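Local coordinates for protein beta-phosphoglucomutase (Clostridium difficile, PDB 4GIB) that probably interconverts beta-D-glucose 1-phosphate and beta-D-glucose 6-phosphate as a magnesium-dependent mutase of the HAD-like superfamily, at residues 52-57 with 98-103; 146-151 with 155-160. All coordinates share one frame; numbering follows the deposited sequence.

Interaction 1. Residues 52-57 with 98-103; sequences AHKVGI and AEEKNN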
loop_
_atom_site.group_PDB
_atom_site.type_symbol
_atom_site.label_atom_id
_atom_site.label_comp_id
_atom_site.label_asym_id
_atom_site.label_seq_id
_atom_site.Cartn_x
_atom_site.Cartn_y
_atom_site.Cartn_z
ATOM N N ALA A 52 -1.607 -6.613 20.966
ATOM C CA ALA A 52 -2.862 -7.327 21.045
ATOM C C ALA A 52 -2.851 -8.326 22.205
ATOM O O ALA A 52 -3.833 -8.420 22.938
ATOM C CB ALA A 52 -3.166 -8.042 19.725
ATOM N N HIS A 53 -1.750 -9.073 22.378
ATOM C CA HIS A 53 -1.679 -10.014 23.493
ATOM C C HIS A 53 -1.930 -9.325 24.813
ATOM O O HIS A 53 -2.507 -9.929 25.694
ATOM C CB HIS A 53 -0.350 -10.792 23.578
ATOM C CG HIS A 53 -0.199 -11.847 22.529
ATOM N ND1 HIS A 53 1.017 -12.186 21.981
ATOM C CD2 HIS A 53 -1.121 -12.613 21.899
ATOM C CE1 HIS A 53 0.844 -13.143 21.084
ATOM N NE2 HIS A 53 -0.445 -13.415 21.007
ATOM N N LYS A 54 -1.501 -8.067 24.944
ATOM C CA LYS A 54 -1.701 -7.307 26.194
ATOM C C LYS A 54 -3.145 -6.929 26.492
ATOM O O LYS A 54 -3.416 -6.377 27.567
ATOM C CB LYS A 54 -0.844 -6.035 26.215
ATOM C CG LYS A 54 0.650 -6.320 26.282
ATOM C CD LYS A 54 1.463 -5.032 26.250
ATOM C CE LYS A 54 2.958 -5.337 26.270
ATOM N NZ LYS A 54 3.787 -4.109 26.370
ATOM N N VAL A 55 -4.061 -7.183 25.555
ATOM C CA VAL A 55 -5.480 -6.907 25.783
ATOM C C VAL A 55 -6.317 -8.173 25.519
ATOM O O VAL A 55 -7.479 -8.105 25.127
ATOM C CB VAL A 55 -5.978 -5.672 24.969
ATOM C CG1 VAL A 55 -5.321 -4.401 25.501
ATOM C CG2 VAL A 55 -5.723 -5.844 23.445
ATOM N N GLY A 56 -5.700 -9.327 25.764
ATOM C CA GLY A 56 -6.358 -10.618 25.643
ATOM C C GLY A 56 -6.772 -11.025 24.246
ATOM O O GLY A 56 -7.609 -11.905 24.081
ATOM N N ILE A 57 -6.172 -10.402 23.240
ATOM C CA ILE A 57 -6.501 -10.686 21.864
ATOM C C ILE A 57 -5.263 -11.249 21.177
ATOM O O ILE A 57 -4.185 -10.664 21.247
ATOM C CB ILE A 57 -6.958 -9.393 21.142
ATOM C CG1 ILE A 57 -8.169 -8.782 21.851
ATOM C CG2 ILE A 57 -7.306 -9.684 19.706
ATOM C CD1 ILE A 57 -8.623 -7.420 21.287
ATOM N N ALA A 98 -1.089 2.764 20.478
ATOM C CA ALA A 98 -0.599 2.935 19.116
ATOM C C ALA A 98 0.875 3.345 19.107
ATOM O O ALA A 98 1.635 2.897 18.263
ATOM C CB ALA A 98 -1.444 3.987 18.378
ATOM N N GLU A 99 1.252 4.214 20.040
ATOM C CA GLU A 99 2.617 4.704 20.143
ATOM C C GLU A 99 3.595 3.578 20.435
ATOM O O GLU A 99 4.636 3.478 19.784
ATOM C CB GLU A 99 2.718 5.762 21.243
ATOM C CG GLU A 99 4.138 6.310 21.466
ATOM C CD GLU A 99 4.162 7.586 22.314
ATOM O OE1 GLU A 99 3.160 8.333 22.310
ATOM O OE2 GLU A 99 5.191 7.851 22.969
ATOM N N GLU A 100 3.252 2.745 21.415
ATOM C CA GLU A 100 4.089 1.635 21.818
ATOM C C GLU A 100 4.278 0.688 20.643
ATOM O O GLU A 100 5.376 0.205 20.396
ATOM C CB GLU A 100 3.475 0.907 23.030
ATOM C CG GLU A 100 4.243 -0.338 23.451
ATOM C CD GLU A 100 3.617 -1.089 24.626
ATOM O OE1 GLU A 100 4.028 -2.254 24.839
ATOM O OE2 GLU A 100 2.728 -0.531 25.327
ATOM N N LYS A 101 3.205 0.441 19.911
ATOM C CA LYS A 101 3.266 -0.402 18.748
ATOM C C LYS A 101 4.130 0.243 17.671
ATOM O O LYS A 101 4.968 -0.428 17.065
ATOM C CB LYS A 101 1.852 -0.671 18.217
ATOM C CG LYS A 101 1.786 -1.504 16.925
ATOM C CD LYS A 101 1.936 -0.680 15.639
ATOM C CE LYS A 101 2.029 -1.605 14.428
ATOM N NZ LYS A 101 2.070 -0.905 13.136
ATOM N N ASN A 102 3.924 1.535 17.426
ATOM C CA ASN A 102 4.706 2.235 16.402
ATOM C C ASN A 102 6.211 2.133 16.709
ATOM O O ASN A 102 6.994 1.732 15.846
ATOM C CB ASN A 102 4.272 3.696 16.282
ATOM C CG ASN A 102 4.867 4.405 15.051
ATOM O OD1 ASN A 102 5.026 3.816 13.989
ATOM N ND2 ASN A 102 5.114 5.697 15.187
ATOM N N ASN A 103 6.608 2.481 17.933
ATOM C CA ASN A 103 8.011 2.380 18.334
ATOM C C ASN A 103 8.579 0.995 18.042
ATOM O O ASN A 103 9.690 0.857 17.551
ATOM C CB ASN A 103 8.182 2.689 19.822
ATOM C CG ASN A 103 7.878 4.143 20.166
ATOM O OD1 ASN A 103 7.903 5.021 19.299
ATOM N ND2 ASN A 103 7.609 4.405 21.449
#

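Interaction 2. Residues 146-151 with 155-160; sequences NVLNHL and DKFDFI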
loop_
_atom_site.group_PDB
_atom_site.type_symbol
_atom_site.label_atom_id
_atom_site.label_comp_id
_atom_site.label_asym_id
_atom_site.label_seq_id
_atom_site.Cartn_x
_atom_site.Cartn_y
_atom_site.Cartn_z
ATOM N N ASN A 146 10.134 6.819 5.795
ATOM C CA ASN A 146 11.221 6.123 6.480
ATOM C C ASN A 146 11.604 4.835 5.721
ATOM O O ASN A 146 12.780 4.547 5.513
ATOM C CB ASN A 146 10.817 5.806 7.937
ATOM C CG ASN A 146 11.993 5.288 8.790
ATOM O OD1 ASN A 146 13.155 5.574 8.503
ATOM N ND2 ASN A 146 11.680 4.543 9.850
ATOM N N VAL A 147 10.610 4.078 5.274
ATOM C CA VAL A 147 10.886 2.825 4.573
ATOM C C VAL A 147 11.574 3.041 3.216
ATOM O O VAL A 147 12.552 2.360 2.905
ATOM C CB VAL A 147 9.614 1.995 4.380
ATOM C CG1 VAL A 147 9.926 0.728 3.571
ATOM C CG2 VAL A 147 9.001 1.648 5.726
ATOM N N LEU A 148 11.068 3.971 2.410
ATOM C CA LEU A 148 11.699 4.275 1.112
ATOM C C LEU A 148 13.147 4.739 1.257
ATOM O O LEU A 148 13.980 4.447 0.389
ATOM C CB LEU A 148 10.930 5.345 0.342
ATOM C CG LEU A 148 9.510 5.004 -0.079
ATOM C CD1 LEU A 148 8.926 6.175 -0.837
ATOM C CD2 LEU A 148 9.475 3.733 -0.894
ATOM N N ASN A 149 13.446 5.483 2.319
ATOM C CA ASN A 149 14.821 5.946 2.542
ATOM C C ASN A 149 15.768 4.783 2.885
ATOM O O ASN A 149 16.904 4.772 2.446
ATOM C CB ASN A 149 14.876 7.083 3.565
ATOM C CG ASN A 149 14.496 8.446 2.940
ATOM O OD1 ASN A 149 13.430 8.987 3.215
ATOM N ND2 ASN A 149 15.361 8.969 2.060
ATOM N N HIS A 150 15.279 3.814 3.653
ATOM C CA HIS A 150 16.037 2.580 3.960
ATOM C C HIS A 150 16.253 1.700 2.716
ATOM O O HIS A 150 17.291 1.041 2.578
ATOM C CB HIS A 150 15.306 1.772 5.023
ATOM C CG HIS A 150 15.529 2.273 6.407
ATOM N ND1 HIS A 150 14.739 3.240 6.987
ATOM C CD2 HIS A 150 16.480 1.963 7.319
ATOM C CE1 HIS A 150 15.170 3.471 8.217
ATOM N NE2 HIS A 150 16.233 2.719 8.437
ATOM N N LEU A 151 15.249 1.672 1.836
ATOM C CA LEU A 151 15.355 0.952 0.584
ATOM C C LEU A 151 16.326 1.702 -0.328
ATOM O O LEU A 151 16.977 1.100 -1.179
ATOM C CB LEU A 151 14.009 0.866 -0.102
ATOM C CG LEU A 151 12.913 0.065 0.580
ATOM C CD1 LEU A 151 11.588 0.356 -0.105
ATOM C CD2 LEU A 151 13.261 -1.430 0.575
ATOM N N ASP A 155 14.097 9.020 -3.822
ATOM C CA ASP A 155 14.339 9.964 -4.908
ATOM C C ASP A 155 13.598 9.599 -6.199
ATOM O O ASP A 155 13.395 10.449 -7.060
ATOM C CB ASP A 155 15.844 10.050 -5.197
ATOM C CG ASP A 155 16.454 8.699 -5.554
ATOM O OD1 ASP A 155 16.171 7.702 -4.854
ATOM O OD2 ASP A 155 17.240 8.639 -6.527
ATOM N N LYS A 156 13.209 8.336 -6.336
ATOM C CA LYS A 156 12.482 7.886 -7.518
ATOM C C LYS A 156 11.009 8.333 -7.513
ATOM O O LYS A 156 10.362 8.329 -8.555
ATOM C CB LYS A 156 12.536 6.357 -7.623
ATOM C CG LYS A 156 13.938 5.758 -7.801
ATOM C CD LYS A 156 14.575 6.201 -9.109
ATOM C CE LYS A 156 15.965 5.599 -9.306
ATOM N NZ LYS A 156 16.923 6.012 -8.237
ATOM N N PHE A 157 10.489 8.704 -6.343
ATOM C CA PHE A 157 9.074 9.098 -6.191
ATOM C C PHE A 157 8.822 10.603 -6.300
ATOM O O PHE A 157 9.424 11.407 -5.598
ATOM C CB PHE A 157 8.499 8.514 -4.883
ATOM C CG PHE A 157 8.441 7.002 -4.891
ATOM C CD1 PHE A 157 9.577 6.251 -4.628
ATOM C CD2 PHE A 157 7.278 6.336 -5.230
ATOM C CE1 PHE A 157 9.541 4.860 -4.674
ATOM C CE2 PHE A 157 7.236 4.950 -5.271
ATOM C CZ PHE A 157 8.371 4.213 -4.995
ATOM N N ASP A 158 7.926 10.959 -7.212
ATOM C CA ASP A 158 7.589 12.361 -7.483
ATOM C C ASP A 158 6.654 12.911 -6.439
ATOM O O ASP A 158 6.707 14.094 -6.132
ATOM C CB ASP A 158 6.967 12.479 -8.877
ATOM C CG ASP A 158 7.960 12.136 -9.971
ATOM O OD1 ASP A 158 9.012 12.798 -10.007
ATOM O OD2 ASP A 158 7.699 11.220 -10.785
ATOM N N PHE A 159 5.806 12.041 -5.893
ATOM C CA PHE A 159 4.873 12.418 -4.847
ATOM C C PHE A 159 4.573 11.235 -3.930
ATOM O O PHE A 159 4.417 10.108 -4.378
ATOM C CB PHE A 159 3.565 12.952 -5.448
ATOM C CG PHE A 159 2.604 13.484 -4.424
ATOM C CD1 PHE A 159 2.673 14.807 -4.010
ATOM C CD2 PHE A 159 1.638 12.664 -3.857
ATOM C CE1 PHE A 159 1.787 15.308 -3.046
ATOM C CE2 PHE A 159 0.744 13.164 -2.896
ATOM C CZ PHE A 159 0.824 14.494 -2.499
ATOM N N ILE A 160 4.513 11.522 -2.639
ATOM C CA ILE A 160 4.201 10.542 -1.625
ATOM C C ILE A 160 2.978 11.044 -0.868
ATOM O O ILE A 160 3.042 12.071 -0.201
ATOM C CB ILE A 160 5.372 10.348 -0.669
ATOM C CG1 ILE A 160 6.622 9.944 -1.471
ATOM C CG2 ILE A 160 5.021 9.288 0.396
ATOM C CD1 ILE A 160 7.881 9.894 -0.659
#

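Interaction 1. Residues 52-57 with 98-103
Lys54 and Glu100 carry this contact, which is a single salt bridge on the protein surface. NZ of Lys54 meets OE1 of Glu100 at 2.4 Å. This is shorter than such a bond normally is, so the exact length is doubtful. The two side chains approach from opposite directions.

Each side chain is stretched out to span the gap. Lys54 has CG anti to its carbonyl carbon (chi1 -67°) and runs straight from there to NZ. Glu100 leaves its helix with CG anti to the backbone N (chi1 176°) and is likewise extended. The grip is one-sided: OE2 of Glu100 lies 3.9 Å from Lys54 NZ. That second oxygen pairs with Arg96 NH1 one turn earlier on the same helix. The carboxylate is therefore shared between two cations, which probably favours its charged form.

Lys54 lies in the Schellman turn at the end of helix 41-53. Gly56, with positive phi, is the C-prime residue of this motif. Ile57 N reaches back to Ala52 O at 3.1 Å, and Gly56 N to His53 O at 3.3 Å. Ala52 O also accepts from Val55 N at 2.9 Å. These two donors come to it from opposite faces of its carbonyl plane. The salt bridge links this turn to the flank of helix 91-109.

The helices concerned, 41-53 and 91-109, belong to the helical cap domain. They also pack directly, with Glu100 and Lys101 both touching Leu51. Lys101, a predicted substrate-binding residue, bonds to His44 and makes a cation-pi contact with Trp48. Helix 72-82 packs alongside, with Ile79 on Ala52 and Met73 on Ala98.

Interaction 2. Residues 146-151 with 155-160
Leu148 meets Phe157 and Ile160 in a buried, wholly apolar contact. The CH-pi part comes from Leu148 CD1. It lies over one face of the Phe157 ring, 4.2 Å from the centroid and offset toward the rim near CD1. The two side chains cross at about a right angle. CD2 of Leu148 adds a second touch, 3.9 Å from Phe157 CE1.

The aliphatic part is a tip-to-tip meeting. CD1 of Leu148 faces CD1 of Ile160 at 3.9 Å, so one methyl serves both partners. Leu148 has CG anti to its carbonyl carbon (chi1 -63°), which sends the branch across to the other segment.

Within the helix, His150 ND1 donates to Asn146 O at 2.8 Å, nearly straight at 169°. This ND1 bond restrains the rotation of the imidazole. His150 N reaches the same oxygen from the opposite face of its plane.

The contact lies inside the beta-alpha-beta unit of strand 134-137, helix 144-151 and edge strand 159-160 of the Rossmann-like core. Phe157 and Ile160 also pack on Leu137 of the adjoining parallel strand. Helix 33-37 packs on two of the three, Leu33 on Leu148 and Ile37 on Phe157.

How the interactions relate
From the N terminus, the chain leaves strand 28-31 of the core and enters the helical cap. There, interaction 1 closes a loop of 40 residues and ties the end of helix 41-53 to helix 91-109. The chain then runs through helix 121-130 into strand 134-137 of the core sheet. Interaction 2 follows and spans only three intervening residues, joining helix 144-151 to strand 159-160 and the residues just before it. The two contacts are in series, so they neither nest nor cross. The centres of interaction 1 and interaction 2 are about 27 Å apart. One is an electrostatic surface link within the cap; the other is apolar packing within the core domain.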